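Local atomic coordinates of acyl-CoA dehydrogenase (Mycobacterium thermoresistibile, PDB entry 3PFD), a protein that probably catalyses the FAD-dependent oxidation of saturated acyl-CoA to 2,3-dehydroacyl-CoA, passing the electrons to an acceptor, in fatty acid metabolism. Residues C[260-265]-C[371-376]; C[310-315]-C[335-340]; C[254-259]-C[380-385]. All coordinates share one frame; numbering follows the deposited sequence.

Contact 1 of 3, residues C[260-265]-C[371-376]; sequences GAQAVG and KITQIY. With FDA (dihydroflavine-adenine dinucleotide), chain B.
Tyr376 reaches across to Gln262 with its hydroxyl, and the two meet in a short hydrogen bond: OH of Tyr376 donates to OE1 of Gln262 at 2.6 Å. The donor lies in the carbonyl plane on a lone pair, with a C=O...O angle of 113°, and the amide is nearly coplanar with the phenol ring, 27° between planes. Gln262 is stretched straight out from its helix, CG trans to the backbone N (chi1 177°), which carries the amide to the rim of the ring. Its NE2 is held by Ser98 OG, so both ends of the amide are engaged and its rotation is fixed. CG2 of Thr373 packs 3.4 Å from OE1 of Gln262, while OG1 of Thr373 turns back to Ala370 O and lies 3.9 Å from CB of Ala263.

Within its own segment, Ile372 lays CG1 over the centre of the Tyr376 ring, 3.5 Å above the plane. Both residues also touch the reduced flavin: CD1 of Tyr376 comes 3.5 Å from C6 of FDA, and CD1 of Ile372 is 3.6 Å from C8M of FDA. The contact thus ties a flavin-pocket wall to helix 256-280. Helices 80-91 and 95-114 cover Gln262, through Ile87 and Leu99 among others, and helix 326-352 lies against Ala263 and Thr373.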
loop_
_atom_site.group_PDB
_atom_site.type_symbol
_atom_site.label_atom_id
_atom_site.label_comp_id
_atom_site.label_asym_id
_atom_site.label_seq_id
_atom_site.Cartn_x
_atom_site.Cartn_y
_atom_site.Cartn_z
ATOM N N GLY C 260 9.550 2.824 -18.615
ATOM C CA GLY C 260 9.451 3.666 -17.416
ATOM C C GLY C 260 9.060 5.088 -17.782
ATOM O O GLY C 260 8.144 5.683 -17.166
ATOM N N ALA C 261 9.755 5.654 -18.776
ATOM C CA ALA C 261 9.502 7.038 -19.204
ATOM C C ALA C 261 8.085 7.214 -19.732
ATOM O O ALA C 261 7.425 8.236 -19.500
ATOM C CB ALA C 261 10.531 7.473 -20.281
ATOM N N GLN C 262 7.634 6.228 -20.493
ATOM C CA GLN C 262 6.251 6.207 -20.962
ATOM C C GLN C 262 5.246 6.282 -19.785
ATOM O O GLN C 262 4.270 7.062 -19.800
ATOM C CB GLN C 262 6.019 4.936 -21.794
ATOM C CG GLN C 262 4.595 4.749 -22.297
ATOM C CD GLN C 262 4.454 3.446 -23.044
ATOM O OE1 GLN C 262 4.368 2.384 -22.442
ATOM N NE2 GLN C 262 4.472 3.516 -24.370
ATOM N N ALA C 263 5.502 5.450 -18.788
ATOM C CA ALA C 263 4.644 5.363 -17.620
ATOM C C ALA C 263 4.692 6.687 -16.865
ATOM O O ALA C 263 3.653 7.180 -16.406
ATOM C CB ALA C 263 5.078 4.215 -16.724
ATOM N N VAL C 264 5.883 7.267 -16.738
ATOM C CA VAL C 264 6.021 8.586 -16.081
ATOM C C VAL C 264 5.132 9.596 -16.836
ATOM O O VAL C 264 4.373 10.338 -16.221
ATOM C CB VAL C 264 7.520 9.062 -16.005
ATOM C CG1 VAL C 264 7.640 10.569 -15.601
ATOM C CG2 VAL C 264 8.341 8.223 -15.002
ATOM N N GLY C 265 5.229 9.605 -18.176
ATOM C CA GLY C 265 4.432 10.520 -19.019
ATOM C C GLY C 265 2.931 10.354 -18.825
ATOM O O GLY C 265 2.211 11.338 -18.562
ATOM N N LYS C 371 -2.012 0.347 -17.470
ATOM C CA LYS C 371 -1.939 -1.075 -17.145
ATOM C C LYS C 371 -0.932 -1.861 -17.987
ATOM O O LYS C 371 -0.296 -2.767 -17.465
ATOM C CB LYS C 371 -3.321 -1.752 -17.231
ATOM C CG LYS C 371 -3.303 -3.265 -16.878
ATOM C CD LYS C 371 -2.994 -3.497 -15.364
ATOM C CE LYS C 371 -2.219 -4.823 -15.142
ATOM N NZ LYS C 371 -1.656 -4.856 -13.758
ATOM N N ILE C 372 -0.787 -1.525 -19.275
ATOM C CA ILE C 372 0.158 -2.253 -20.132
ATOM C C ILE C 372 1.605 -2.083 -19.681
ATOM O O ILE C 372 2.421 -2.977 -19.905
ATOM C CB ILE C 372 0.033 -1.900 -21.669
ATOM C CG1 ILE C 372 0.803 -2.899 -22.548
ATOM C CG2 ILE C 372 0.570 -0.504 -21.949
ATOM C CD1 ILE C 372 0.359 -4.396 -22.404
ATOM N N THR C 373 1.933 -0.949 -19.060
ATOM C CA THR C 373 3.322 -0.668 -18.714
ATOM C C THR C 373 3.888 -1.644 -17.669
ATOM O O THR C 373 5.102 -1.855 -17.615
ATOM C CB THR C 373 3.556 0.807 -18.297
ATOM O OG1 THR C 373 2.874 1.061 -17.069
ATOM C CG2 THR C 373 3.014 1.766 -19.378
ATOM N N GLN C 374 3.001 -2.226 -16.856
ATOM C CA GLN C 374 3.375 -3.256 -15.859
ATOM C C GLN C 374 3.582 -4.629 -16.504
ATOM O O GLN C 374 4.096 -5.574 -15.854
ATOM C CB GLN C 374 2.288 -3.367 -14.774
ATOM C CG GLN C 374 2.096 -2.100 -13.968
ATOM C CD GLN C 374 0.983 -2.219 -12.938
ATOM O OE1 GLN C 374 -0.187 -2.419 -13.293
ATOM N NE2 GLN C 374 1.347 -2.109 -11.650
ATOM N N ILE C 375 3.210 -4.741 -17.786
ATOM C CA ILE C 375 3.149 -6.056 -18.450
ATOM C C ILE C 375 4.205 -6.222 -19.527
ATOM O O ILE C 375 4.942 -7.213 -19.492
ATOM C CB ILE C 375 1.733 -6.390 -19.019
ATOM C CG1 ILE C 375 0.689 -6.379 -17.911
ATOM C CG2 ILE C 375 1.721 -7.758 -19.818
ATOM C CD1 ILE C 375 -0.720 -6.516 -18.409
ATOM N N TYR C 376 4.269 -5.311 -20.508
ATOM C CA TYR C 376 5.245 -5.539 -21.585
ATOM C C TYR C 376 6.667 -5.121 -21.265
ATOM O O TYR C 376 6.908 -4.480 -20.240
ATOM C CB TYR C 376 4.819 -5.046 -22.995
ATOM C CG TYR C 376 4.512 -3.579 -23.200
ATOM C CD1 TYR C 376 3.933 -3.166 -24.398
ATOM C CD2 TYR C 376 4.760 -2.616 -22.219
ATOM C CE1 TYR C 376 3.591 -1.826 -24.627
ATOM C CE2 TYR C 376 4.423 -1.257 -22.436
ATOM C CZ TYR C 376 3.838 -0.884 -23.657
ATOM O OH TYR C 376 3.488 0.418 -23.922
HETATM P PA FDA B . 3.122 -15.133 -19.038
HETATM O O1A FDA B . 4.614 -15.256 -19.183
HETATM O O2A FDA B . 2.223 -16.320 -19.280
HETATM O O5B FDA B . 2.843 -14.567 -17.555
HETATM C C5B FDA B . 1.622 -14.803 -16.846
HETATM C C4B FDA B . 1.803 -14.366 -15.384
HETATM O O4B FDA B . 2.755 -15.209 -14.726
HETATM C C3B FDA B . 2.356 -12.944 -15.276
HETATM O O3B FDA B . 1.801 -12.349 -14.095
HETATM C C2B FDA B . 3.845 -13.161 -15.070
HETATM O O2B FDA B . 4.475 -12.081 -14.374
HETATM C C1B FDA B . 3.841 -14.426 -14.242
HETATM N N9A FDA B . 5.128 -15.150 -14.298
HETATM C C8A FDA B . 5.637 -15.799 -15.360
HETATM N N7A FDA B . 6.829 -16.349 -15.017
HETATM C C5A FDA B . 7.074 -16.034 -13.722
HETATM C C6A FDA B . 8.135 -16.313 -12.844
HETATM N N6A FDA B . 9.213 -17.041 -13.271
HETATM N N1A FDA B . 8.073 -15.845 -11.569
HETATM C C2A FDA B . 7.005 -15.117 -11.173
HETATM N N3A FDA B . 5.962 -14.833 -11.987
HETATM C C4A FDA B . 5.983 -15.274 -13.271
HETATM N N1 FDA B . 6.383 -8.970 -27.370
HETATM C C2 FDA B . 7.134 -8.821 -28.505
HETATM O O2 FDA B . 7.906 -9.734 -28.906
HETATM N N3 FDA B . 7.049 -7.681 -29.222
HETATM C C4 FDA B . 6.233 -6.676 -28.831
HETATM O O4 FDA B . 6.194 -5.660 -29.546
HETATM C C4X FDA B . 5.464 -6.787 -27.655
HETATM N N5 FDA B . 4.558 -5.850 -27.310
HETATM C C5X FDA B . 3.487 -6.172 -26.564
HETATM C C6 FDA B . 2.311 -5.410 -26.614
HETATM C C7 FDA B . 1.178 -5.815 -25.886
HETATM C C7M FDA B . -0.090 -4.989 -25.931
HETATM C C8 FDA B . 1.227 -6.946 -25.084
HETATM C C8M FDA B . 0.026 -7.401 -24.272
HETATM C C9 FDA B . 2.390 -7.690 -25.027
HETATM C C9A FDA B . 3.513 -7.318 -25.772
HETATM N N10 FDA B . 4.599 -8.210 -25.902
HETATM C C10 FDA B . 5.553 -7.968 -26.927
HETATM C "C1'" FDA B . 4.601 -9.478 -25.168
HETATM C "C2'" FDA B . 4.965 -9.285 -23.690
HETATM O "O2'" FDA B . 6.364 -8.983 -23.482
HETATM C "C3'" FDA B . 4.508 -10.517 -22.939
HETATM O "O3'" FDA B . 3.069 -10.433 -22.778
HETATM C "C4'" FDA B . 5.186 -10.649 -21.562
HETATM O "O4'" FDA B . 6.566 -10.988 -21.718
HETATM C "C5'" FDA B . 4.524 -11.711 -20.694
HETATM O "O5'" FDA B . 4.339 -12.909 -21.459
HETATM P P FDA B . 2.887 -13.602 -21.475
HETATM O O1P FDA B . 1.891 -12.568 -21.937
HETATM O O2P FDA B . 2.992 -14.921 -22.205
HETATM O O3P FDA B . 2.579 -13.859 -19.914
#

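Contact 2 of 3, residues C[310-315]-C[335-340]; sequences LMVYSA and CFASDV
Met311 and Phe336 are brought together by matching first torsions, each with CG trans to its own backbone N (chi1 -172° and -173°), and by a bend at chi3 of Met311 (74°) that swings the terminal methyl toward Phe336. They pair the antiparallel arms of a helical hairpin, helices 292-321 and 326-352, in the C-terminal helical domain of the acyl-CoA dehydrogenase fold.

The touch is made by CE of Met311, which stops 3.6 Å from CB of Phe336 and 4.0 Å from CG of the same residue. The methyl therefore meets the root of the aromatic side chain, with the two side chains crossing at about a right angle, and the approach to the ring is oblique. At the next residue of each helix, CG2 of Val312 rests 4.2 Å from CB of Ala337, where the backbones come nearest, 7.6 Å between CA of Val312 and CA of Ala337. Every contact here is apolar and all four side chains are buried, so the two helices are held at this point by van der Waals packing.

Phe336 also touches Ala307 and Ala308, about a turn earlier on helix 292-321, and Met303 of the third subunit, which makes this hairpin part of the subunit interface. Inside the same helix, CG2 of Val340 sits 3.7 Å above the plane of the Phe336 ring, offset toward its rim.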
loop_
_atom_site.group_PDB
_atom_site.type_symbol
_atom_site.label_atom_id
_atom_site.label_comp_id
_atom_site.label_asym_id
_atom_site.label_seq_id
_atom_site.Cartn_x
_atom_site.Cartn_y
_atom_site.Cartn_z
ATOM N N LEU C 310 13.062 10.619 -11.997
ATOM C CA LEU C 310 14.485 10.651 -11.726
ATOM C C LEU C 310 15.174 9.283 -11.850
ATOM O O LEU C 310 16.311 9.191 -12.346
ATOM C CB LEU C 310 14.732 11.240 -10.340
ATOM C CG LEU C 310 14.240 12.683 -10.267
ATOM C CD1 LEU C 310 14.129 13.113 -8.798
ATOM C CD2 LEU C 310 15.211 13.591 -11.068
ATOM N N MET C 311 14.492 8.228 -11.402
ATOM C CA MET C 311 15.061 6.895 -11.512
ATOM C C MET C 311 15.084 6.398 -12.978
ATOM O O MET C 311 16.026 5.730 -13.393
ATOM C CB MET C 311 14.364 5.904 -10.588
ATOM C CG MET C 311 15.096 4.561 -10.575
ATOM S SD MET C 311 14.917 3.625 -9.064
ATOM C CE MET C 311 13.250 3.025 -9.202
ATOM N N VAL C 312 14.054 6.722 -13.751
ATOM C CA VAL C 312 14.126 6.534 -15.210
ATOM C C VAL C 312 15.338 7.257 -15.870
ATOM O O VAL C 312 16.127 6.628 -16.618
ATOM C CB VAL C 312 12.781 6.934 -15.908
ATOM C CG1 VAL C 312 12.958 7.048 -17.447
ATOM C CG2 VAL C 312 11.690 5.934 -15.543
ATOM N N TYR C 313 15.525 8.547 -15.584
ATOM C CA TYR C 313 16.629 9.267 -16.226
ATOM C C TYR C 313 18.007 8.704 -15.808
ATOM O O TYR C 313 18.919 8.609 -16.611
ATOM C CB TYR C 313 16.566 10.788 -16.017
ATOM C CG TYR C 313 15.310 11.464 -16.524
ATOM C CD1 TYR C 313 14.465 10.831 -17.456
ATOM C CD2 TYR C 313 14.985 12.761 -16.108
ATOM C CE1 TYR C 313 13.296 11.455 -17.907
ATOM C CE2 TYR C 313 13.835 13.390 -16.565
ATOM C CZ TYR C 313 12.996 12.735 -17.463
ATOM O OH TYR C 313 11.843 13.367 -17.910
ATOM N N SER C 314 18.121 8.337 -14.533
ATOM C CA SER C 314 19.315 7.735 -13.996
ATOM C C SER C 314 19.658 6.392 -14.682
ATOM O O SER C 314 20.792 6.166 -15.127
ATOM C CB SER C 314 19.127 7.547 -12.493
ATOM O OG SER C 314 20.371 7.279 -11.905
ATOM N N ALA C 315 18.674 5.522 -14.773
ATOM C CA ALA C 315 18.836 4.258 -15.451
ATOM C C ALA C 315 19.252 4.454 -16.919
ATOM O O ALA C 315 20.127 3.740 -17.418
ATOM C CB ALA C 315 17.537 3.461 -15.370
ATOM N N CYS C 335 9.840 -1.085 -13.477
ATOM C CA CYS C 335 8.882 -1.638 -12.512
ATOM C C CYS C 335 8.260 -0.533 -11.653
ATOM O O CYS C 335 7.038 -0.450 -11.534
ATOM C CB CYS C 335 9.550 -2.701 -11.605
ATOM S SG CYS C 335 8.414 -3.557 -10.490
ATOM N N PHE C 336 9.096 0.330 -11.078
ATOM C CA PHE C 336 8.587 1.425 -10.199
ATOM C C PHE C 336 7.700 2.420 -10.960
ATOM O O PHE C 336 6.584 2.733 -10.525
ATOM C CB PHE C 336 9.751 2.179 -9.540
ATOM C CG PHE C 336 9.313 3.192 -8.491
ATOM C CD1 PHE C 336 8.726 2.768 -7.291
ATOM C CD2 PHE C 336 9.490 4.553 -8.707
ATOM C CE1 PHE C 336 8.340 3.693 -6.321
ATOM C CE2 PHE C 336 9.121 5.505 -7.737
ATOM C CZ PHE C 336 8.536 5.074 -6.539
ATOM N N ALA C 337 8.194 2.942 -12.080
ATOM C CA ALA C 337 7.378 3.897 -12.846
ATOM C C ALA C 337 6.023 3.337 -13.244
ATOM O O ALA C 337 5.025 4.045 -13.191
ATOM C CB ALA C 337 8.107 4.439 -14.075
ATOM N N SER C 338 5.986 2.076 -13.648
ATOM C CA SER C 338 4.714 1.490 -14.105
ATOM C C SER C 338 3.785 1.250 -12.931
ATOM O O SER C 338 2.579 1.465 -13.049
ATOM C CB SER C 338 4.934 0.197 -14.919
ATOM O OG SER C 338 5.693 -0.751 -14.186
ATOM N N ASP C 339 4.334 0.811 -11.799
ATOM C CA ASP C 339 3.535 0.725 -10.572
ATOM C C ASP C 339 2.986 2.102 -10.202
ATOM O O ASP C 339 1.811 2.236 -9.840
ATOM C CB ASP C 339 4.323 0.121 -9.393
ATOM C CG ASP C 339 4.562 -1.368 -9.549
ATOM O OD1 ASP C 339 3.983 -1.978 -10.449
ATOM O OD2 ASP C 339 5.341 -1.934 -8.782
ATOM N N VAL C 340 3.829 3.131 -10.310
ATOM C CA VAL C 340 3.397 4.497 -9.977
ATOM C C VAL C 340 2.217 4.949 -10.904
ATOM O O VAL C 340 1.179 5.453 -10.431
ATOM C CB VAL C 340 4.591 5.464 -9.988
ATOM C CG1 VAL C 340 4.135 6.920 -10.008
ATOM C CG2 VAL C 340 5.491 5.254 -8.714
#

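Contact 3 of 3, residues C[254-259]-C[380-385]; sequences HTRPTI and NQIQRV. With FDA (dihydroflavine-adenine dinucleotide), chain B.
At the edge of the FAD site, the first turn of helix 256-280 faces the first turns of helix 380-391 through Arg256 and Gln383, two long side chains of the C-terminal helical domain arriving from opposite directions. Their polar ends lie close without bonding to each other: NE of Arg256 and NE2 of Gln383 are 3.0 Å apart, yet both are donors. Each donates instead to the loop that leads into helix 380-391, NE of Arg256 to Glu377 O and NE2 of Gln383 to Gly378 O, so neighbouring carbonyls of that loop keep the two donors close together. OE1 of Gln383 sits 3.2 Å above the guanidinium plane of Arg256, toward its rim, and the amide stands almost perpendicular to that plane, at 84°. A bend at chi2 of Gln383 (-56°) curls the amide back toward the arginine, whose own chain runs extended from CG to NE. CG2 of Ile382 adds a looser touch, 4.3 Å from NH2 of Arg256.

Across helix 380-391 lies the cofactor. OE1 of Gln381 accepts a hydrogen bond from the ribose O2B of FDA at 2.9 Å and a second from Gln350 NE2 of the second subunit, while CD1 of Ile382 packs 4.0 Å from C5A of the adenine of FDA. Around the contact, helix 326-352 packs on Gln383 through Ala331 and Cys335, helix 95-114 meets Thr255 at Leu106, and Ala315 of helix 292-321 lies against Pro257.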
loop_
_atom_site.group_PDB
_atom_site.type_symbol
_atom_site.label_atom_id
_atom_site.label_comp_id
_atom_site.label_asym_id
_atom_site.label_seq_id
_atom_site.Cartn_x
_atom_site.Cartn_y
_atom_site.Cartn_z
ATOM N N HIS C 254 18.770 -1.665 -22.334
ATOM C CA HIS C 254 18.779 -0.343 -22.936
ATOM C C HIS C 254 17.394 0.187 -23.321
ATOM O O HIS C 254 17.309 1.267 -23.929
ATOM C CB HIS C 254 19.704 -0.332 -24.156
ATOM C CG HIS C 254 21.138 -0.583 -23.809
ATOM N ND1 HIS C 254 22.042 0.436 -23.599
ATOM C CD2 HIS C 254 21.815 -1.736 -23.595
ATOM C CE1 HIS C 254 23.222 -0.078 -23.305
ATOM N NE2 HIS C 254 23.112 -1.394 -23.291
ATOM N N THR C 255 16.323 -0.565 -23.049
ATOM C CA THR C 255 14.993 -0.082 -23.453
ATOM C C THR C 255 13.976 -0.044 -22.308
ATOM O O THR C 255 13.034 0.750 -22.338
ATOM C CB THR C 255 14.393 -0.863 -24.657
ATOM O OG1 THR C 255 14.155 -2.218 -24.279
ATOM C CG2 THR C 255 15.323 -0.813 -25.901
ATOM N N ARG C 256 14.179 -0.880 -21.294
ATOM C CA ARG C 256 13.296 -0.866 -20.127
ATOM C C ARG C 256 13.021 0.529 -19.552
ATOM O O ARG C 256 11.881 0.828 -19.221
ATOM C CB ARG C 256 13.791 -1.821 -19.047
ATOM C CG ARG C 256 13.181 -3.185 -19.214
ATOM C CD ARG C 256 13.892 -4.262 -18.417
ATOM N NE ARG C 256 13.254 -5.552 -18.678
ATOM C CZ ARG C 256 13.873 -6.729 -18.611
ATOM N NH1 ARG C 256 15.177 -6.782 -18.296
ATOM N NH2 ARG C 256 13.185 -7.843 -18.877
ATOM N N PRO C 257 14.056 1.390 -19.457
ATOM C CA PRO C 257 13.794 2.739 -18.922
ATOM C C PRO C 257 12.831 3.555 -19.774
ATOM O O PRO C 257 12.150 4.441 -19.238
ATOM C CB PRO C 257 15.189 3.393 -18.881
ATOM C CG PRO C 257 16.172 2.220 -18.833
ATOM C CD PRO C 257 15.500 1.146 -19.690
ATOM N N THR C 258 12.769 3.278 -21.089
ATOM C CA THR C 258 11.875 4.030 -21.989
ATOM C C THR C 258 10.408 3.695 -21.702
ATOM O O THR C 258 9.547 4.548 -21.798
ATOM C CB THR C 258 12.221 3.843 -23.493
ATOM O OG1 THR C 258 11.876 2.525 -23.913
ATOM C CG2 THR C 258 13.723 4.099 -23.755
ATOM N N ILE C 259 10.136 2.459 -21.293
ATOM C CA ILE C 259 8.797 2.114 -20.826
ATOM C C ILE C 259 8.530 2.736 -19.447
ATOM O O ILE C 259 7.425 3.170 -19.159
ATOM C CB ILE C 259 8.546 0.596 -20.844
ATOM C CG1 ILE C 259 8.642 0.060 -22.294
ATOM C CG2 ILE C 259 7.180 0.255 -20.219
ATOM C CD1 ILE C 259 7.771 0.785 -23.327
ATOM N N ASN C 380 6.155 -6.950 -14.472
ATOM C CA ASN C 380 6.778 -6.494 -13.229
ATOM C C ASN C 380 7.230 -7.616 -12.309
ATOM O O ASN C 380 8.129 -7.380 -11.539
ATOM C CB ASN C 380 5.925 -5.433 -12.505
ATOM C CG ASN C 380 5.949 -4.095 -13.250
ATOM O OD1 ASN C 380 6.561 -4.002 -14.291
ATOM N ND2 ASN C 380 5.269 -3.069 -12.723
ATOM N N GLN C 381 6.636 -8.818 -12.398
ATOM C CA GLN C 381 7.158 -9.990 -11.632
ATOM C C GLN C 381 8.567 -10.387 -12.128
ATOM O O GLN C 381 9.465 -10.644 -11.341
ATOM C CB GLN C 381 6.197 -11.197 -11.742
ATOM C CG GLN C 381 4.847 -11.002 -10.992
ATOM C CD GLN C 381 4.039 -9.839 -11.578
ATOM O OE1 GLN C 381 3.812 -9.798 -12.789
ATOM N NE2 GLN C 381 3.653 -8.860 -10.729
ATOM N N ILE C 382 8.727 -10.469 -13.437
ATOM C CA ILE C 382 10.030 -10.721 -14.068
ATOM C C ILE C 382 11.026 -9.590 -13.696
ATOM O O ILE C 382 12.186 -9.866 -13.448
ATOM C CB ILE C 382 9.859 -10.869 -15.597
ATOM C CG1 ILE C 382 9.153 -12.206 -15.942
ATOM C CG2 ILE C 382 11.226 -10.772 -16.369
ATOM C CD1 ILE C 382 9.776 -13.499 -15.282
ATOM N N GLN C 383 10.560 -8.334 -13.635
ATOM C CA GLN C 383 11.448 -7.233 -13.210
ATOM C C GLN C 383 12.024 -7.500 -11.810
ATOM O O GLN C 383 13.234 -7.276 -11.558
ATOM C CB GLN C 383 10.749 -5.867 -13.277
ATOM C CG GLN C 383 10.165 -5.471 -14.671
ATOM C CD GLN C 383 11.205 -5.489 -15.809
ATOM O OE1 GLN C 383 12.398 -5.413 -15.566
ATOM N NE2 GLN C 383 10.737 -5.562 -17.056
ATOM N N ARG C 384 11.153 -7.999 -10.920
ATOM C CA ARG C 384 11.528 -8.370 -9.543
ATOM C C ARG C 384 12.461 -9.577 -9.468
ATOM O O ARG C 384 13.304 -9.679 -8.543
ATOM C CB ARG C 384 10.280 -8.582 -8.662
ATOM C CG ARG C 384 9.546 -7.255 -8.315
ATOM C CD ARG C 384 8.258 -7.446 -7.481
ATOM N NE ARG C 384 7.674 -6.138 -7.152
ATOM C CZ ARG C 384 6.748 -5.499 -7.867
ATOM N NH1 ARG C 384 6.257 -6.038 -8.985
ATOM N NH2 ARG C 384 6.299 -4.321 -7.450
ATOM N N VAL C 385 12.300 -10.502 -10.412
ATOM C CA VAL C 385 13.253 -11.608 -10.545
ATOM C C VAL C 385 14.641 -11.052 -10.902
ATOM O O VAL C 385 15.622 -11.374 -10.232
ATOM C CB VAL C 385 12.813 -12.667 -11.602
ATOM C CG1 VAL C 385 13.924 -13.674 -11.827
ATOM C CG2 VAL C 385 11.534 -13.390 -11.160
HETATM P PA FDA B . 3.122 -15.133 -19.038
HETATM O O1A FDA B . 4.614 -15.256 -19.183
HETATM O O2A FDA B . 2.223 -16.320 -19.280
HETATM O O5B FDA B . 2.843 -14.567 -17.555
HETATM C C5B FDA B . 1.622 -14.803 -16.846
HETATM C C4B FDA B . 1.803 -14.366 -15.384
HETATM O O4B FDA B . 2.755 -15.209 -14.726
HETATM C C3B FDA B . 2.356 -12.944 -15.276
HETATM O O3B FDA B . 1.801 -12.349 -14.095
HETATM C C2B FDA B . 3.845 -13.161 -15.070
HETATM O O2B FDA B . 4.475 -12.081 -14.374
HETATM C C1B FDA B . 3.841 -14.426 -14.242
HETATM N N9A FDA B . 5.128 -15.150 -14.298
HETATM C C8A FDA B . 5.637 -15.799 -15.360
HETATM N N7A FDA B . 6.829 -16.349 -15.017
HETATM C C5A FDA B . 7.074 -16.034 -13.722
HETATM C C6A FDA B . 8.135 -16.313 -12.844
HETATM N N6A FDA B . 9.213 -17.041 -13.271
HETATM N N1A FDA B . 8.073 -15.845 -11.569
HETATM C C2A FDA B . 7.005 -15.117 -11.173
HETATM N N3A FDA B . 5.962 -14.833 -11.987
HETATM C C4A FDA B . 5.983 -15.274 -13.271
HETATM N N1 FDA B . 6.383 -8.970 -27.370
HETATM C C2 FDA B . 7.134 -8.821 -28.505
HETATM O O2 FDA B . 7.906 -9.734 -28.906
HETATM N N3 FDA B . 7.049 -7.681 -29.222
HETATM C C4 FDA B . 6.233 -6.676 -28.831
HETATM O O4 FDA B . 6.194 -5.660 -29.546
HETATM C C4X FDA B . 5.464 -6.787 -27.655
HETATM N N5 FDA B . 4.558 -5.850 -27.310
HETATM C C5X FDA B . 3.487 -6.172 -26.564
HETATM C C6 FDA B . 2.311 -5.410 -26.614
HETATM C C7 FDA B . 1.178 -5.815 -25.886
HETATM C C7M FDA B . -0.090 -4.989 -25.931
HETATM C C8 FDA B . 1.227 -6.946 -25.084
HETATM C C8M FDA B . 0.026 -7.401 -24.272
HETATM C C9 FDA B . 2.390 -7.690 -25.027
HETATM C C9A FDA B . 3.513 -7.318 -25.772
HETATM N N10 FDA B . 4.599 -8.210 -25.902
HETATM C C10 FDA B . 5.553 -7.968 -26.927
HETATM C "C1'" FDA B . 4.601 -9.478 -25.168
HETATM C "C2'" FDA B . 4.965 -9.285 -23.690
HETATM O "O2'" FDA B . 6.364 -8.983 -23.482
HETATM C "C3'" FDA B . 4.508 -10.517 -22.939
HETATM O "O3'" FDA B . 3.069 -10.433 -22.778
HETATM C "C4'" FDA B . 5.186 -10.649 -21.562
HETATM O "O4'" FDA B . 6.566 -10.988 -21.718
HETATM C "C5'" FDA B . 4.524 -11.711 -20.694
HETATM O "O5'" FDA B . 4.339 -12.909 -21.459
HETATM P P FDA B . 2.887 -13.602 -21.475
HETATM O O1P FDA B . 1.891 -12.568 -21.937
HETATM O O2P FDA B . 2.992 -14.921 -22.205
HETATM O O3P FDA B . 2.579 -13.859 -19.914
#

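In the fold
The three contacts crowd into one part of the C-terminal helical domain, their centres 9 to 10 Å apart. Helix 256-280 supplies a segment to both contact 1 and contact 3, in adjacent turns, and pairs in turn with the regions at the ends of helices 363-373 and 380-391. Along the chain the pairings are concentric: contact 3 spans contact 1, which spans the hairpin of contact 2. Asn380 ND2 bonds to Ser338 OG and Asp339 OD1, and Gln374 NE2 probably to Asp339 OD1, joining all three. Contacts 1 and 3 touch the flavin and adenosine parts of one cofactor, whereas contacts 2 and 3 border the third subunit, so cofactor site and subunit interface share one helical core.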